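Local coordinates for protein 4-dehydrase (Streptomyces venezuelae, PDB 2PO3) that probably acts as a pyridoxal phosphate-dependent aminotransferase on a TDP-linked sugar, a key enzyme in the biosynthesis of desosamine, at residues P52-F57 and A247-G252. Numbering follows the deposited sequence.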
ATOM      1  N   PRO A  52      -0.624   9.395 -15.915  1.00 40.78           N
ATOM      2  CA  PRO A  52      -1.580  10.496 -16.131  1.00 36.14           C
ATOM      3  C   PRO A  52      -2.876  10.513 -15.312  1.00 35.64           C
ATOM      4  O   PRO A  52      -3.428  11.588 -15.060  1.00 35.46           O
ATOM      5  CB  PRO A  52      -1.937  10.441 -17.621  1.00 35.65           C
ATOM      6  CG  PRO A  52      -1.351   9.152 -18.184  1.00 36.38           C
ATOM      7  CD  PRO A  52      -0.359   8.627 -17.164  1.00 30.79           C
ATOM      8  N   LEU A  53      -3.404   9.349 -14.916  1.00 33.80           N
ATOM      9  CA  LEU A  53      -4.646   9.322 -14.127  1.00 27.17           C
ATOM     10  C   LEU A  53      -4.350   9.819 -12.712  1.00 28.16           C
ATOM     11  O   LEU A  53      -5.019  10.686 -12.160  1.00 28.40           O
ATOM     12  CB  LEU A  53      -5.273   7.921 -14.159  1.00 25.99           C
ATOM     13  CG  LEU A  53      -5.739   7.618 -15.584  1.00 35.97           C
ATOM     14  CD1 LEU A  53      -6.328   6.222 -15.699  1.00 36.59           C
ATOM     15  CD2 LEU A  53      -6.755   8.673 -16.046  1.00 33.23           C
ATOM     16  N   VAL A  54      -3.274   9.283 -12.133  1.00 18.34           N
ATOM     17  CA  VAL A  54      -2.909   9.709 -10.816  1.00 23.03           C
ATOM     18  C   VAL A  54      -2.721  11.205 -10.783  1.00 27.12           C
ATOM     19  O   VAL A  54      -3.214  11.888  -9.904  1.00 24.48           O
ATOM     20  CB  VAL A  54      -1.633   9.003 -10.385  1.00 24.55           C
ATOM     21  CG1 VAL A  54      -1.068   9.672  -9.141  1.00 28.95           C
ATOM     22  CG2 VAL A  54      -1.931   7.529 -10.117  1.00 18.54           C
ATOM     23  N   ARG A  55      -1.984  11.717 -11.751  1.00 23.60           N
ATOM     24  CA  ARG A  55      -1.734  13.146 -11.788  1.00 27.54           C
ATOM     25  C   ARG A  55      -3.009  13.926 -11.852  1.00 26.16           C
ATOM     26  O   ARG A  55      -3.134  14.934 -11.188  1.00 25.41           O
ATOM     27  CB  ARG A  55      -0.812  13.579 -12.933  1.00 25.70           C
ATOM     28  CG  ARG A  55       0.607  13.095 -12.704  1.00 31.51           C
ATOM     29  CD  ARG A  55       1.041  13.384 -11.268  1.00 48.48           C
ATOM     30  NE  ARG A  55       2.478  13.517 -11.170  1.00 62.29           N
ATOM     31  CZ  ARG A  55       3.241  12.754 -10.401  1.00100.00           C
ATOM     32  NH1 ARG A  55       2.723  11.801  -9.620  1.00100.00           N
ATOM     33  NH2 ARG A  55       4.560  12.973 -10.426  1.00100.00           N
ATOM     34  N   GLU A  56      -3.944  13.457 -12.649  1.00 31.19           N
ATOM     35  CA  GLU A  56      -5.226  14.146 -12.748  1.00 38.24           C
ATOM     36  C   GLU A  56      -5.953  14.170 -11.404  1.00 32.88           C
ATOM     37  O   GLU A  56      -6.448  15.189 -10.899  1.00 36.21           O
ATOM     38  CB  GLU A  56      -6.111  13.531 -13.846  1.00 38.07           C
ATOM     39  CG  GLU A  56      -7.303  14.434 -14.225  1.00 32.10           C
ATOM     40  CD  GLU A  56      -8.314  13.708 -15.081  1.00 77.67           C
ATOM     41  OE1 GLU A  56      -7.994  12.843 -15.883  1.00 48.53           O
ATOM     42  OE2 GLU A  56      -9.562  14.071 -14.853  1.00 82.75           O
ATOM     43  N   PHE A  57      -6.002  12.999 -10.809  1.00 31.75           N
ATOM     44  CA  PHE A  57      -6.637  12.819  -9.505  1.00 30.79           C
ATOM     45  C   PHE A  57      -5.985  13.751  -8.477  1.00 26.76           C
ATOM     46  O   PHE A  57      -6.638  14.523  -7.795  1.00 23.04           O
ATOM     47  CB  PHE A  57      -6.484  11.333  -9.087  1.00 27.94           C
ATOM     48  CG  PHE A  57      -7.144  10.921  -7.784  1.00 25.07           C
ATOM     49  CD1 PHE A  57      -8.524  10.747  -7.717  1.00 24.15           C
ATOM     50  CD2 PHE A  57      -6.398  10.679  -6.628  1.00 25.23           C
ATOM     51  CE1 PHE A  57      -9.139  10.357  -6.528  1.00 25.30           C
ATOM     52  CE2 PHE A  57      -6.990  10.288  -5.427  1.00 22.45           C
ATOM     53  CZ  PHE A  57      -8.375  10.144  -5.384  1.00 14.63           C
ATOM     54  N   ALA A 247      -5.024   2.278 -12.250  1.00 20.16           N
ATOM     55  CA  ALA A 247      -6.348   1.688 -12.123  1.00 15.90           C
ATOM     56  C   ALA A 247      -7.189   2.246 -10.966  1.00 20.91           C
ATOM     57  O   ALA A 247      -8.412   2.508 -11.054  1.00 18.07           O
ATOM     58  CB  ALA A 247      -6.183   0.191 -12.085  1.00 18.12           C
ATOM     59  N   ALA A 248      -6.494   2.441  -9.860  1.00 15.65           N
ATOM     60  CA  ALA A 248      -7.105   3.008  -8.664  1.00 14.64           C
ATOM     61  C   ALA A 248      -7.447   4.427  -8.977  1.00 16.77           C
ATOM     62  O   ALA A 248      -8.498   4.913  -8.578  1.00 17.91           O
ATOM     63  CB  ALA A 248      -6.117   3.039  -7.504  1.00  9.54           C
ATOM     64  N   ALA A 249      -6.527   5.116  -9.674  1.00 18.90           N
ATOM     65  CA  ALA A 249      -6.801   6.517 -10.034  1.00 21.00           C
ATOM     66  C   ALA A 249      -8.037   6.588 -10.974  1.00 32.28           C
ATOM     67  O   ALA A 249      -8.869   7.480 -10.925  1.00 33.52           O
ATOM     68  CB  ALA A 249      -5.553   7.199 -10.602  1.00 21.01           C
ATOM     69  N   ALA A 250      -8.185   5.594 -11.855  1.00 30.11           N
ATOM     70  CA  ALA A 250      -9.305   5.558 -12.744  1.00 23.02           C
ATOM     71  C   ALA A 250     -10.600   5.490 -11.938  1.00 21.29           C
ATOM     72  O   ALA A 250     -11.566   6.226 -12.181  1.00 25.83           O
ATOM     73  CB  ALA A 250      -9.214   4.302 -13.598  1.00 23.58           C
ATOM     74  N   MET A 251     -10.616   4.576 -10.969  1.00 23.13           N
ATOM     75  CA  MET A 251     -11.787   4.435 -10.121  1.00 17.82           C
ATOM     76  C   MET A 251     -11.961   5.748  -9.338  1.00 25.91           C
ATOM     77  O   MET A 251     -13.051   6.339  -9.237  1.00 24.21           O
ATOM     78  CB  MET A 251     -11.612   3.256  -9.160  1.00 19.27           C
ATOM     79  CG  MET A 251     -12.796   3.154  -8.208  1.00 19.26           C
ATOM     80  SD  MET A 251     -14.344   2.908  -9.108  1.00 26.15           S
ATOM     81  CE  MET A 251     -15.427   2.361  -7.771  1.00 25.64           C
ATOM     82  N   GLY A 252     -10.848   6.241  -8.787  1.00 20.69           N
ATOM     83  CA  GLY A 252     -10.833   7.492  -8.020  1.00 18.49           C
ATOM     84  C   GLY A 252     -11.488   8.709  -8.701  1.00 28.47           C
ATOM     85  O   GLY A 252     -12.287   9.434  -8.087  1.00 22.73           O
TER
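L53, V54 and F57 meet A249, A250 and G252 where the first turn and a half of helix 52-65 crosses the beginning of helix 246-276. The axes of the two segments come within 8.0 Å at 41°, and the CA atoms of V54 and A249 are 5.1 Å apart, an instance of how small residues let helices approach closely. The methyl of A249 points toward helix 52-65: its CB lies 3.4 Å from V54 N and 3.6 Å from L53 CB, touching backbone as well as side chain. V54 CG2, set anti to its own carbonyl carbon, touches A249 CB at 3.7 Å, whereas L53 stretches past it until CD1 reaches A250 CB. One turn on, F57 extends its ring across the interface, CG anti to the backbone N (chi1 -177°), and CE1 comes to 3.6 Å from G252 C. G252 leaves room for it, since a CB there would collide with F57 CE1. Outside the two segments, F196 meets the F57 ring edge-to-face. Replacing F57 by alanine would remove the ring, and is likely to open a gap beside the G252 backbone and leave F196 without its edge-to-face partner.

The polar tie lies just outside the segments: the carboxylate of E246 accepts hydrogen bonds from both L53 N and V54 N, which, at the start of helix 52-65, would be expected to favour its negative charge. The V54 side chain lies about 10 Å from the bound TDP-sugar aldimine. The segments themselves meet by van der Waals packing, with no hydrogen bond between them and some of it against backbone atoms, so their fit depends on shape: alanine and glycine on one helix, larger side chains on the other.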